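Local atomic coordinates of serine-rich secreted cell wall anchored (LPXTG-motif ) protein (Lactobacillus reuteri ATCC 53608, PDB entry 5NXK), a protein that probably serves as a cell-wall-anchored adhesin, its beta-solenoid binding region mediating attachment of this gut bacterium to its host. Residues G157-A162 / T219-K224. Sequence-based numbering, arbitrary orientation.
Sequences GDKTTA and TEYNIK
Lys159 reaches across to Glu220 and closes a salt bridge that joins an antiparallel excursion of the right-handed parallel beta-solenoid, the strand pair 151-152/159-160, to the turn at the start of strand 221-226; the fold is as in pectate-lyase-like proteins. Its NZ sits 3.0 Å from Glu220 OE2, on the syn side of that oxygen and 25° out of the carboxylate plane. A second, weak bond runs from the same NZ to Glu220 OE1 at 3.3 Å, so one ammonium group straddles both oxygens. The carboxylate also rests against the lysine chain, with OE2 of Glu220 3.3 Å from CD of Lys159. Tyr221 adds the third element: its OH lies 3.7 Å from Lys159 CE, with the lysine chain crossing the tyrosine at about a right angle.

The lysine gets there through a bend at chi2 (-67°), beyond which the chain runs straight out to NZ. Glu220, in contrast, stays extended past CG and meets it crosswise. Within the same segment, Glu220 CB lies over the rim of one face of the Tyr221 ring, 4.1 Å above its plane.

Further out, the Lys159 backbone is bonded to His152. Ile186, on the strand beside 221-226, touches both Lys159 and Tyr221. Asp185 bonds to the Glu220 backbone and brings a second carboxylate close, a crowding of negative charge that the lysine would be expected to ease: Asp185 OD1 approaches Glu220 OE2, the same oxygen that Lys159 NZ grips.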
ATOM      1  N   GLY A 157       2.740  11.422  18.065  1.00 40.53           N
ATOM      2  CA  GLY A 157       1.327  11.695  17.889  1.00 44.27           C
ATOM      3  C   GLY A 157       0.720  10.788  16.836  1.00 37.10           C
ATOM      4  O   GLY A 157       1.445  10.060  16.152  1.00 38.92           O
ATOM      5  N   ASP A 158      -0.602  10.836  16.712  1.00 32.25           N
ATOM      6  CA  ASP A 158      -1.333   9.987  15.774  1.00 32.18           C
ATOM      7  C   ASP A 158      -1.028  10.392  14.352  1.00 34.45           C
ATOM      8  O   ASP A 158      -0.969  11.581  14.048  1.00 36.70           O
ATOM      9  CB  ASP A 158      -2.846  10.081  16.003  1.00 38.55           C
ATOM     10  CG  ASP A 158      -3.298   9.424  17.294  1.00 47.77           C
ATOM     11  OD1 ASP A 158      -2.491   8.716  17.934  1.00 49.46           O
ATOM     12  OD2 ASP A 158      -4.478   9.610  17.662  1.00 57.30           O
ATOM     13  N   LYS A 159      -0.853   9.411  13.474  1.00 32.43           N
ATOM     14  CA  LYS A 159      -0.616   9.706  12.066  1.00 34.27           C
ATOM     15  C   LYS A 159      -1.575   8.901  11.215  1.00 25.54           C
ATOM     16  O   LYS A 159      -1.935   7.787  11.571  1.00 28.32           O
ATOM     17  CB  LYS A 159       0.835   9.386  11.658  1.00 35.78           C
ATOM     18  CG  LYS A 159       1.917  10.058  12.496  1.00 35.78           C
ATOM     19  CD  LYS A 159       1.946  11.572  12.308  1.00 35.39           C
ATOM     20  CE  LYS A 159       2.961  12.207  13.259  1.00 34.80           C
ATOM     21  NZ  LYS A 159       3.015  13.699  13.144  1.00 32.11           N
ATOM     22  N   THR A 160      -1.978   9.470  10.084  1.00 24.47           N
ATOM     23  CA  THR A 160      -2.813   8.774   9.115  1.00 24.40           C
ATOM     24  C   THR A 160      -1.936   8.335   7.962  1.00 28.25           C
ATOM     25  O   THR A 160      -0.837   8.867   7.782  1.00 24.57           O
ATOM     26  CB  THR A 160      -3.933   9.661   8.581  1.00 29.62           C
ATOM     27  OG1 THR A 160      -3.367  10.866   8.043  1.00 31.31           O
ATOM     28  CG2 THR A 160      -4.919  10.008   9.692  1.00 31.16           C
ATOM     29  N   THR A 161      -2.409   7.374   7.179  1.00 26.86           N
ATOM     30  CA  THR A 161      -1.604   6.873   6.082  1.00 25.89           C
ATOM     31  C   THR A 161      -2.443   6.478   4.880  1.00 24.51           C
ATOM     32  O   THR A 161      -3.587   6.079   5.032  1.00 22.85           O
ATOM     33  CB  THR A 161      -0.752   5.650   6.534  1.00 30.74           C
ATOM     34  OG1 THR A 161       0.100   5.235   5.464  1.00 31.21           O
ATOM     35  CG2 THR A 161      -1.656   4.479   6.962  1.00 25.98           C
ATOM     36  N   ALA A 162      -1.857   6.580   3.688  1.00 25.81           N
ATOM     37  CA  ALA A 162      -2.523   6.158   2.449  1.00 23.07           C
ATOM     38  C   ALA A 162      -2.508   4.645   2.267  1.00 26.37           C
ATOM     39  O   ALA A 162      -3.422   4.078   1.680  1.00 29.11           O
ATOM     40  CB  ALA A 162      -1.873   6.820   1.258  1.00 22.41           C
ATOM     41  N   THR A 219       2.584  15.407   2.742  1.00 31.89           N
ATOM     42  CA  THR A 219       2.980  14.215   3.483  1.00 26.51           C
ATOM     43  C   THR A 219       4.100  14.493   4.483  1.00 30.83           C
ATOM     44  O   THR A 219       5.034  15.227   4.179  1.00 28.60           O
ATOM     45  CB  THR A 219       3.402  13.135   2.490  1.00 25.99           C
ATOM     46  OG1 THR A 219       2.261  12.754   1.710  1.00 30.05           O
ATOM     47  CG2 THR A 219       3.960  11.918   3.188  1.00 29.74           C
ATOM     48  N   GLU A 220       4.001  13.922   5.681  1.00 27.53           N
ATOM     49  CA  GLU A 220       5.093  14.045   6.650  1.00 28.21           C
ATOM     50  C   GLU A 220       6.202  13.022   6.395  1.00 26.13           C
ATOM     51  O   GLU A 220       7.368  13.385   6.366  1.00 25.21           O
ATOM     52  CB  GLU A 220       4.562  13.908   8.076  1.00 32.60           C
ATOM     53  CG  GLU A 220       3.579  15.006   8.450  1.00 42.97           C
ATOM     54  CD  GLU A 220       3.176  14.963   9.909  1.00 62.26           C
ATOM     55  OE1 GLU A 220       3.687  15.792  10.689  1.00 73.31           O
ATOM     56  OE2 GLU A 220       2.356  14.098  10.279  1.00 70.09           O
ATOM     57  N   TYR A 221       5.841  11.750   6.211  1.00 29.23           N
ATOM     58  CA  TYR A 221       6.828  10.719   5.861  1.00 29.36           C
ATOM     59  C   TYR A 221       6.365   9.974   4.618  1.00 25.85           C
ATOM     60  O   TYR A 221       5.221   9.541   4.561  1.00 24.93           O
ATOM     61  CB  TYR A 221       7.022   9.679   6.967  1.00 25.53           C
ATOM     62  CG  TYR A 221       6.864  10.142   8.383  1.00 27.17           C
ATOM     63  CD1 TYR A 221       7.556  11.238   8.866  1.00 26.50           C
ATOM     64  CD2 TYR A 221       6.023   9.456   9.253  1.00 32.29           C
ATOM     65  CE1 TYR A 221       7.409  11.650  10.176  1.00 34.24           C
ATOM     66  CE2 TYR A 221       5.869   9.859  10.558  1.00 36.47           C
ATOM     67  CZ  TYR A 221       6.559  10.958  11.018  1.00 37.85           C
ATOM     68  OH  TYR A 221       6.408  11.359  12.328  1.00 40.67           O
ATOM     69  N   ASN A 222       7.237   9.806   3.625  1.00 25.13           N
ATOM     70  CA  ASN A 222       6.852   9.008   2.461  1.00 22.51           C
ATOM     71  C   ASN A 222       6.697   7.527   2.840  1.00 23.45           C
ATOM     72  O   ASN A 222       5.703   6.884   2.513  1.00 25.16           O
ATOM     73  CB  ASN A 222       7.875   9.143   1.333  1.00 25.05           C
ATOM     74  CG  ASN A 222       7.968  10.562   0.794  1.00 23.68           C
ATOM     75  OD1 ASN A 222       9.014  11.188   0.885  1.00 23.14           O
ATOM     76  ND2 ASN A 222       6.868  11.072   0.234  1.00 22.01           N
ATOM     77  N   ILE A 223       7.707   6.993   3.511  1.00 24.34           N
ATOM     78  CA  ILE A 223       7.721   5.586   3.882  1.00 24.82           C
ATOM     79  C   ILE A 223       8.054   5.445   5.360  1.00 24.60           C
ATOM     80  O   ILE A 223       9.074   5.933   5.831  1.00 25.44           O
ATOM     81  CB  ILE A 223       8.738   4.776   3.053  1.00 20.92           C
ATOM     82  CG1 ILE A 223       8.448   4.896   1.552  1.00 22.14           C
ATOM     83  CG2 ILE A 223       8.727   3.300   3.472  1.00 21.17           C
ATOM     84  CD1 ILE A 223       9.520   4.207   0.678  1.00 20.95           C
ATOM     85  N   LYS A 224       7.162   4.808   6.100  1.00 23.40           N
ATOM     86  CA  LYS A 224       7.427   4.538   7.492  1.00 25.57           C
ATOM     87  C   LYS A 224       7.487   3.031   7.682  1.00 25.13           C
ATOM     88  O   LYS A 224       6.529   2.315   7.377  1.00 22.47           O
ATOM     89  CB  LYS A 224       6.368   5.172   8.406  1.00 26.40           C
ATOM     90  CG  LYS A 224       6.783   5.095   9.859  1.00 25.75           C
ATOM     91  CD  LYS A 224       5.773   5.657  10.845  1.00 28.04           C
ATOM     92  CE  LYS A 224       6.395   5.635  12.240  1.00 37.74           C
ATOM     93  NZ  LYS A 224       6.242   6.916  12.952  1.00 53.54           N
TER